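Local coordinates for uncharacterized protein (Bacteroides ovatus, PDB 4DQA) that is of unknown function but probably binds carbohydrate, joining an N-terminal domain of the BT_3987-like family to a concanavalin A-like lectin/glucanase domain, at residues Phe163-Leu168 against Val286-Val291; Glu184-Leu189 against Pro258-Gly263; Glu322-Gly327 against Gly338-Ile343. All blocks are in the same frame, centred on the assembly; numbering follows the deposited sequence.

Contact 1 of 3, residues Phe163-Leu168 against Val286-Val291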
loop_
_atom_site.group_PDB
_atom_site.type_symbol
_atom_site.label_atom_id
_atom_site.label_comp_id
_atom_site.label_asym_id
_atom_site.label_seq_id
_atom_site.Cartn_x
_atom_site.Cartn_y
_atom_site.Cartn_z
ATOM N N PHE A 163 12.289 -15.446 4.062
ATOM C CA PHE A 163 11.858 -14.782 2.843
ATOM C C PHE A 163 10.350 -14.711 2.757
ATOM O O PHE A 163 9.627 -15.339 3.540
ATOM C CB PHE A 163 12.414 -15.513 1.619
ATOM C CG PHE A 163 11.749 -16.824 1.365
ATOM C CD1 PHE A 163 12.172 -17.952 2.032
ATOM C CD2 PHE A 163 10.670 -16.915 0.499
ATOM C CE1 PHE A 163 11.548 -19.177 1.841
ATOM C CE2 PHE A 163 10.038 -18.146 0.297
ATOM C CZ PHE A 163 10.483 -19.264 0.982
ATOM N N THR A 164 9.912 -13.918 1.787
ATOM C CA THR A 164 8.496 -13.744 1.459
ATOM C C THR A 164 8.330 -13.648 -0.035
ATOM O O THR A 164 9.083 -12.935 -0.715
ATOM C CB THR A 164 7.943 -12.449 2.079
ATOM O OG1 THR A 164 8.143 -12.470 3.487
ATOM C CG2 THR A 164 6.455 -12.293 1.796
ATOM N N TYR A 165 7.333 -14.358 -0.554
ATOM C CA TYR A 165 6.814 -14.109 -1.895
ATOM C C TYR A 165 5.431 -13.528 -1.682
ATOM O O TYR A 165 4.675 -14.058 -0.870
ATOM C CB TYR A 165 6.582 -15.397 -2.687
ATOM C CG TYR A 165 7.768 -16.259 -3.066
ATOM C CD1 TYR A 165 9.080 -15.827 -2.931
ATOM C CD2 TYR A 165 7.549 -17.540 -3.597
ATOM C CE1 TYR A 165 10.145 -16.635 -3.313
ATOM C CE2 TYR A 165 8.606 -18.358 -3.972
ATOM C CZ TYR A 165 9.900 -17.902 -3.845
ATOM O OH TYR A 165 10.964 -18.705 -4.216
ATOM N N GLU A 166 5.059 -12.503 -2.428
ATOM C CA GLU A 166 3.672 -12.023 -2.363
ATOM C C GLU A 166 3.244 -11.426 -3.686
ATOM O O GLU A 166 4.069 -10.987 -4.482
ATOM C CB GLU A 166 3.400 -11.040 -1.228
ATOM C CG GLU A 166 4.220 -9.786 -1.303
ATOM C CD GLU A 166 3.872 -8.761 -0.231
ATOM O OE1 GLU A 166 2.708 -8.729 0.206
ATOM O OE2 GLU A 166 4.754 -7.942 0.145
ATOM N N ALA A 167 1.943 -11.457 -3.929
ATOM C CA ALA A 167 1.364 -10.866 -5.140
ATOM C C ALA A 167 -0.125 -10.707 -4.976
ATOM O O ALA A 167 -0.778 -11.462 -4.234
ATOM C CB ALA A 167 1.614 -11.744 -6.329
ATOM N N LEU A 168 -0.683 -9.758 -5.718
ATOM C CA LEU A 168 -2.119 -9.736 -6.011
ATOM C C LEU A 168 -2.304 -10.518 -7.306
ATOM O O LEU A 168 -1.601 -10.275 -8.305
ATOM C CB LEU A 168 -2.640 -8.313 -6.209
ATOM C CG LEU A 168 -2.609 -7.445 -4.966
ATOM C CD1 LEU A 168 -2.665 -5.951 -5.334
ATOM C CD2 LEU A 168 -3.721 -7.801 -3.990
ATOM N N VAL A 286 3.740 -7.643 -7.305
ATOM C CA VAL A 286 4.536 -8.866 -7.138
ATOM C C VAL A 286 5.843 -8.542 -6.438
ATOM O O VAL A 286 6.581 -7.662 -6.887
ATOM C CB VAL A 286 4.845 -9.473 -8.510
ATOM C CG1 VAL A 286 5.743 -10.689 -8.393
ATOM C CG2 VAL A 286 3.567 -9.820 -9.260
ATOM N N ARG A 287 6.115 -9.207 -5.318
ATOM C CA ARG A 287 7.300 -8.896 -4.515
ATOM C C ARG A 287 7.998 -10.114 -3.996
ATOM O O ARG A 287 7.366 -11.107 -3.659
ATOM C CB ARG A 287 6.937 -8.019 -3.316
ATOM C CG ARG A 287 6.029 -6.845 -3.661
ATOM C CD ARG A 287 5.655 -6.068 -2.399
ATOM N NE ARG A 287 4.566 -5.135 -2.696
ATOM C CZ ARG A 287 3.570 -4.855 -1.882
ATOM N NH1 ARG A 287 3.499 -5.407 -0.677
ATOM N NH2 ARG A 287 2.636 -3.998 -2.261
ATOM N N VAL A 288 9.313 -9.994 -3.840
ATOM C CA VAL A 288 10.092 -10.976 -3.091
ATOM C C VAL A 288 10.866 -10.203 -2.042
ATOM O O VAL A 288 11.477 -9.179 -2.357
ATOM C CB VAL A 288 11.095 -11.717 -3.959
ATOM C CG1 VAL A 288 11.927 -12.681 -3.099
ATOM C CG2 VAL A 288 10.397 -12.506 -5.049
ATOM N N TRP A 289 10.830 -10.683 -0.802
ATOM C CA TRP A 289 11.567 -10.064 0.291
ATOM C C TRP A 289 12.556 -11.058 0.852
ATOM O O TRP A 289 12.297 -12.263 0.881
ATOM C CB TRP A 289 10.626 -9.689 1.443
ATOM C CG TRP A 289 9.514 -8.761 1.126
ATOM C CD1 TRP A 289 8.326 -9.071 0.518
ATOM C CD2 TRP A 289 9.439 -7.363 1.462
ATOM N NE1 TRP A 289 7.533 -7.951 0.432
ATOM C CE2 TRP A 289 8.193 -6.896 1.019
ATOM C CE3 TRP A 289 10.317 -6.458 2.081
ATOM C CZ2 TRP A 289 7.790 -5.568 1.170
ATOM C CZ3 TRP A 289 9.916 -5.134 2.228
ATOM C CH2 TRP A 289 8.666 -4.706 1.772
ATOM N N SER A 290 13.665 -10.538 1.380
ATOM C CA SER A 290 14.645 -11.354 2.085
ATOM C C SER A 290 14.413 -11.397 3.609
ATOM O O SER A 290 15.349 -11.625 4.396
ATOM C CB SER A 290 16.043 -10.819 1.785
ATOM O OG SER A 290 16.144 -9.464 2.182
ATOM N N VAL A 291 13.165 -11.160 4.015
ATOM C CA VAL A 291 12.708 -11.345 5.381
ATOM C C VAL A 291 11.346 -12.012 5.352
ATOM O O VAL A 291 10.682 -12.019 4.295
ATOM C CB VAL A 291 12.560 -9.996 6.111
ATOM C CG1 VAL A 291 13.909 -9.305 6.173
ATOM C CG2 VAL A 291 11.513 -9.099 5.437
HETATM O O HOH W 1 1.794 -6.550 1.625
#
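E166 and R287 face each other as a hydrogen-bonded pair of antiparallel strands 163-168 and 286-289, neighbours in the large sheet of the concanavalin A-like domain. The axes of the two short segments approach to 4.7 Å, and T164 with W289 makes the next hydrogen-bonded pair; between the two lies the non-hydrogen-bonded pair Y165-V288. T164, E166, R287 and W289 share one face, Y165 and V288 the other. The E166 carboxylate meets both R287 and W289 on the first of these faces. With CG set between its backbone N and carbonyl carbon (chi1 61°) and the chain extended beyond, OE2 reaches over to the neighbouring strand. There it accepts the indole N-H of W289 NE1 at 2.8 Å, on its anti side and 20° out of the carboxylate plane. The same oxygen forms a salt bridge with R287 NH1 at 2.9 Å, the two flat groups standing 86° apart and OE2 lying at the guanidinium edge; the hydrogen bond within it is weak. R287 reaches E285 through NH2, while a water lies within hydrogen-bonding distance of E166 OE1 and, more weakly, of R287 NH1. On the Y165 face V288 CG2 approaches Y165 CD1 obliquely at 4.2 Å, and the Y165 hydroxyl bonds M187 O. Beyond strand 286-289, T164 OG1 donates to V291 O at 2.7 Å, in the carbonyl plane and on a lone pair.

Contact 2 of 3, residues Glu184-Leu189 against Pro258-Gly263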
loop_
_atom_site.group_PDB
_atom_site.type_symbol
_atom_site.label_atom_id
_atom_site.label_comp_id
_atom_site.label_asym_id
_atom_site.label_seq_id
_atom_site.Cartn_x
_atom_site.Cartn_y
_atom_site.Cartn_z
ATOM N N GLU A 184 11.499 -23.593 -9.599
ATOM C CA GLU A 184 10.997 -24.955 -9.709
ATOM C C GLU A 184 11.989 -25.979 -9.188
ATOM O O GLU A 184 13.192 -25.920 -9.475
ATOM C CB GLU A 184 10.598 -25.258 -11.159
ATOM C CG GLU A 184 10.247 -26.734 -11.459
ATOM C CD GLU A 184 9.079 -27.290 -10.684
ATOM O OE1 GLU A 184 8.339 -26.496 -10.059
ATOM O OE2 GLU A 184 8.913 -28.534 -10.695
ATOM N N GLY A 185 11.480 -26.893 -8.362
ATOM C CA GLY A 185 12.293 -27.940 -7.788
ATOM C C GLY A 185 12.950 -27.507 -6.487
ATOM O O GLY A 185 13.519 -28.340 -5.788
ATOM N N VAL A 186 12.841 -26.220 -6.162
ATOM C CA VAL A 186 13.520 -25.664 -4.999
ATOM C C VAL A 186 12.576 -24.915 -4.051
ATOM O O VAL A 186 12.459 -25.282 -2.873
ATOM C CB VAL A 186 14.671 -24.736 -5.436
ATOM C CG1 VAL A 186 15.375 -24.123 -4.235
ATOM C CG2 VAL A 186 15.678 -25.516 -6.311
HETATM N N MSE A 187 11.901 -23.887 -4.556
HETATM C CA MSE A 187 10.927 -23.124 -3.767
HETATM C C MSE A 187 10.010 -22.364 -4.717
HETATM O O MSE A 187 10.350 -21.281 -5.191
HETATM C CB MSE A 187 11.615 -22.143 -2.812
HETATM C CG MSE A 187 10.681 -21.464 -1.847
HETATM SE SE MSE A 187 9.983 -22.675 -0.522
HETATM C CE MSE A 187 11.659 -23.179 0.296
ATOM N N ILE A 188 8.842 -22.936 -4.989
ATOM C CA ILE A 188 7.924 -22.316 -5.936
ATOM C C ILE A 188 6.506 -22.252 -5.342
ATOM O O ILE A 188 6.059 -23.168 -4.648
ATOM C CB ILE A 188 7.990 -23.046 -7.301
ATOM C CG1 ILE A 188 7.340 -22.215 -8.420
ATOM C CG2 ILE A 188 7.344 -24.405 -7.209
ATOM C CD1 ILE A 188 7.633 -22.712 -9.826
ATOM N N LEU A 189 5.847 -21.125 -5.570
ATOM C CA LEU A 189 4.453 -20.933 -5.211
ATOM C C LEU A 189 3.614 -21.075 -6.467
ATOM O O LEU A 189 3.868 -20.422 -7.498
ATOM C CB LEU A 189 4.255 -19.558 -4.577
ATOM C CG LEU A 189 2.836 -19.209 -4.127
ATOM C CD1 LEU A 189 2.447 -20.094 -2.965
ATOM C CD2 LEU A 189 2.765 -17.729 -3.742
ATOM N N PRO A 258 17.835 -19.112 -4.889
ATOM C CA PRO A 258 16.797 -18.891 -5.917
ATOM C C PRO A 258 17.309 -19.045 -7.341
ATOM O O PRO A 258 16.535 -19.175 -8.294
ATOM C CB PRO A 258 16.360 -17.451 -5.676
ATOM C CG PRO A 258 17.597 -16.790 -5.104
ATOM C CD PRO A 258 18.196 -17.857 -4.204
ATOM N N ASN A 259 18.619 -18.987 -7.491
ATOM C CA ASN A 259 19.208 -19.067 -8.802
ATOM C C ASN A 259 19.537 -20.492 -9.214
ATOM O O ASN A 259 20.030 -20.723 -10.309
ATOM C CB ASN A 259 20.484 -18.188 -8.853
ATOM C CG ASN A 259 20.209 -16.686 -8.655
ATOM O OD1 ASN A 259 19.144 -16.165 -8.990
ATOM N ND2 ASN A 259 21.189 -15.980 -8.107
ATOM N N SER A 260 19.269 -21.475 -8.348
ATOM C CA SER A 260 19.645 -22.830 -8.709
ATOM C C SER A 260 18.781 -23.378 -9.848
ATOM O O SER A 260 17.620 -23.008 -10.056
ATOM C CB SER A 260 19.759 -23.793 -7.499
ATOM O OG SER A 260 18.672 -23.730 -6.601
ATOM N N ASP A 261 19.421 -24.240 -10.626
ATOM C CA ASP A 261 18.845 -24.795 -11.839
ATOM C C ASP A 261 18.433 -23.720 -12.861
ATOM O O ASP A 261 19.240 -22.858 -13.245
ATOM C CB ASP A 261 17.679 -25.708 -11.459
ATOM C CG ASP A 261 18.050 -26.680 -10.373
ATOM O OD1 ASP A 261 19.239 -27.069 -10.319
ATOM O OD2 ASP A 261 17.166 -27.064 -9.576
HETATM N N MSE A 262 17.178 -23.758 -13.295
HETATM C CA MSE A 262 16.642 -22.787 -14.250
HETATM C C MSE A 262 16.404 -21.417 -13.622
HETATM O O MSE A 262 16.151 -20.404 -14.322
HETATM C CB MSE A 262 15.309 -23.296 -14.793
HETATM C CG MSE A 262 14.110 -22.980 -13.888
HETATM SE SE MSE A 262 14.033 -24.133 -12.312
HETATM C CE MSE A 262 13.708 -25.804 -13.227
ATOM N N GLY A 263 16.467 -21.383 -12.291
ATOM C CA GLY A 263 16.370 -20.145 -11.577
ATOM C C GLY A 263 14.923 -19.735 -11.403
ATOM O O GLY A 263 13.991 -20.528 -11.584
HETATM O O HOH W 2 11.380 -21.665 -11.746
#
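Bends at chi2 (-75°) and chi3 (-66°) curl the selenomethionine M262 back on itself, bringing SE and CE against E184, whose own CG stands anti to its backbone N (chi1 171°). CE meets E184 CB at 3.8 Å, the two side chains passing at a slant, while SE lies 3.5 Å from E184 O. The carboxylate of E184 leads away from this contact to a salt bridge between OE2 and R277. V186 points its branch at the other loop: CG2, beside its backbone N, lies 3.9 Å from D261 OD2. It also approaches S260 OG, less certainly because S260 has two conformers; in the one described the hydroxyl is held by D257 O. Segment 258-263 carries a type II' beta turn from S260 to G263, closed by G263 N to S260 O, and it faces a classic beta bulge in which V186 and M187 both oppose T183. The turn lies in the loop before strand 264-266 and the bulge at the start of strand 187-190, both in the concanavalin A-like domain. No direct hydrogen bond joins the segments; one water instead accepts from E184 N at 2.9 Å and donates to G263 O at 2.9 Å.

Contact 3 of 3, residues Glu322-Gly327 against Gly338-Ile343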
loop_
_atom_site.group_PDB
_atom_site.type_symbol
_atom_site.label_atom_id
_atom_site.label_comp_id
_atom_site.label_asym_id
_atom_site.label_seq_id
_atom_site.Cartn_x
_atom_site.Cartn_y
_atom_site.Cartn_z
ATOM N N GLU A 322 6.719 0.341 -14.754
ATOM C CA GLU A 322 8.014 -0.274 -15.054
ATOM C C GLU A 322 8.397 -0.101 -16.502
ATOM O O GLU A 322 7.579 -0.180 -17.416
ATOM C CB GLU A 322 8.058 -1.762 -14.715
ATOM C CG GLU A 322 8.195 -2.051 -13.219
ATOM C CD GLU A 322 6.894 -2.318 -12.486
ATOM O OE1 GLU A 322 5.932 -2.843 -13.082
ATOM O OE2 GLU A 322 6.883 -2.003 -11.282
ATOM N N THR A 323 9.678 0.124 -16.688
ATOM C CA THR A 323 10.262 0.171 -18.003
ATOM C C THR A 323 10.403 -1.208 -18.601
ATOM O O THR A 323 11.063 -2.076 -18.023
ATOM C CB THR A 323 11.650 0.810 -17.907
ATOM O OG1 THR A 323 11.506 2.189 -17.541
ATOM C CG2 THR A 323 12.406 0.703 -19.215
ATOM N N GLN A 324 9.806 -1.402 -19.771
ATOM C CA GLN A 324 10.031 -2.562 -20.622
ATOM C C GLN A 324 10.672 -2.122 -21.908
ATOM O O GLN A 324 10.153 -1.246 -22.607
ATOM C CB GLN A 324 8.707 -3.270 -20.934
ATOM C CG GLN A 324 8.077 -3.879 -19.702
ATOM C CD GLN A 324 6.888 -4.777 -20.021
ATOM O OE1 GLN A 324 7.037 -5.819 -20.668
ATOM N NE2 GLN A 324 5.717 -4.401 -19.503
ATOM N N GLU A 325 11.835 -2.706 -22.220
ATOM C CA GLU A 325 12.502 -2.476 -23.491
ATOM C C GLU A 325 13.500 -3.575 -23.739
ATOM O O GLU A 325 14.070 -4.118 -22.797
ATOM C CB GLU A 325 13.210 -1.144 -23.509
ATOM C CG GLU A 325 13.887 -0.840 -24.880
ATOM C CD GLU A 325 12.882 -0.805 -26.046
ATOM O OE1 GLU A 325 12.597 -1.876 -26.678
ATOM O OE2 GLU A 325 12.370 0.316 -26.307
ATOM N N GLY A 326 13.651 -3.965 -25.003
ATOM C CA GLY A 326 14.703 -4.900 -25.400
ATOM C C GLY A 326 14.684 -6.316 -24.838
ATOM O O GLY A 326 15.725 -7.008 -24.832
ATOM N N GLY A 327 13.519 -6.760 -24.428
ATOM C CA GLY A 327 13.344 -8.068 -23.815
ATOM C C GLY A 327 13.460 -8.039 -22.293
ATOM O O GLY A 327 13.384 -9.076 -21.658
ATOM N N GLY A 338 14.625 -8.154 -15.313
ATOM C CA GLY A 338 14.043 -9.437 -15.642
ATOM C C GLY A 338 13.890 -9.613 -17.144
ATOM O O GLY A 338 13.628 -8.645 -17.857
ATOM N N THR A 339 14.104 -10.817 -17.627
ATOM C CA THR A 339 13.954 -11.103 -19.047
ATOM C C THR A 339 12.531 -11.582 -19.256
ATOM O O THR A 339 12.001 -12.395 -18.465
ATOM C CB THR A 339 14.963 -12.182 -19.508
ATOM O OG1 THR A 339 16.300 -11.640 -19.405
ATOM C CG2 THR A 339 14.750 -12.581 -20.964
ATOM N N THR A 340 11.866 -11.079 -20.289
ATOM C CA THR A 340 10.451 -11.370 -20.474
ATOM C C THR A 340 10.067 -11.361 -21.937
ATOM O O THR A 340 10.725 -10.716 -22.757
ATOM C CB THR A 340 9.573 -10.338 -19.705
ATOM O OG1 THR A 340 8.192 -10.638 -19.868
ATOM C CG2 THR A 340 9.827 -8.935 -20.209
ATOM N N ASN A 341 9.009 -12.104 -22.266
ATOM C CA ASN A 341 8.389 -11.988 -23.571
ATOM C C ASN A 341 7.374 -10.854 -23.672
ATOM O O ASN A 341 6.765 -10.646 -24.726
ATOM C CB ASN A 341 7.827 -13.329 -24.074
ATOM C CG ASN A 341 6.788 -13.944 -23.172
ATOM O OD1 ASN A 341 6.712 -13.679 -21.980
ATOM N ND2 ASN A 341 5.959 -14.790 -23.767
ATOM N N GLY A 342 7.242 -10.092 -22.592
ATOM C CA GLY A 342 6.489 -8.844 -22.605
ATOM C C GLY A 342 5.217 -8.961 -21.795
ATOM O O GLY A 342 4.394 -9.814 -22.072
ATOM N N ILE A 343 5.068 -8.089 -20.819
ATOM C CA ILE A 343 3.908 -8.106 -19.947
ATOM C C ILE A 343 3.001 -6.957 -20.366
ATOM O O ILE A 343 3.283 -5.777 -20.092
ATOM C CB ILE A 343 4.299 -7.987 -18.483
ATOM C CG1 ILE A 343 5.292 -9.083 -18.071
ATOM C CG2 ILE A 343 3.032 -8.079 -17.617
ATOM C CD1 ILE A 343 4.901 -10.519 -18.413
#
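Q324 and I343 are joined by a pair of hydrogen bonds in which the side-chain amide matches the backbone of one residue. I343 N donates to Q324 OE1 at 3.0 Å, nearly straight at 169° and arriving in the carbonyl plane on a lone pair. In return Q324 NE2 donates to I343 O at 2.9 Å, with the acceptor in the plane of the amide. Because CG lies beside the backbone N (chi1 -66°) and the chain is extended beyond it, the amide stands well out from segment 322-327 and meets the backbone of I343.

The backbone supplies a third bond, T340 N to G327 O at 2.9 Å. The same carbonyl oxygen receives a CA-H...O contact from T339 CA at 3.4 Å. Strands 324-325, 328-330 and 337-340 are consecutive in an antiparallel five-stranded sheet, with 324-325 at its edge; here the turn around G326-G327, leading into 328-330, bonds to 338-340.

Within segment 338-343, T340 OG1 accepts from G342 N at 2.9 Å, forming an ST turn, and it also bonds Y149 O. The turn lies just before I343, where the chain meets Q324.

Close by, Q324 OE1 approaches G342 CA at 3.6 Å. Apolar packing turns to strand 150-152, where T340 and I343 direct side chains onto I150. The two bonds to I343 use both polar atoms of the Q324 amide and, acting through the oxygen and nitrogen of one planar group, would fix its rotation and distinguish its oxygen from its nitrogen.

Contact 1 is buried in the large sheet of the concanavalin A-like domain, whereas contact 2 is a surface contact and contact 3 is partly buried. Contacts 1 and 2 touch: F163 packs on M187 and Y165 on L189, so the two contacts share the packing between strands 163-171 and 187-190. Contact 2 is also nested along the chain inside the loop that contact 1 closes. Contact 3 follows both in sequence, about 7 Å from contact 1 at the nearest atoms, in a different sheet. The chemistry differs accordingly: paired strands with a buried charge, side-chain packing with a bridging water, and an amide matched to a backbone.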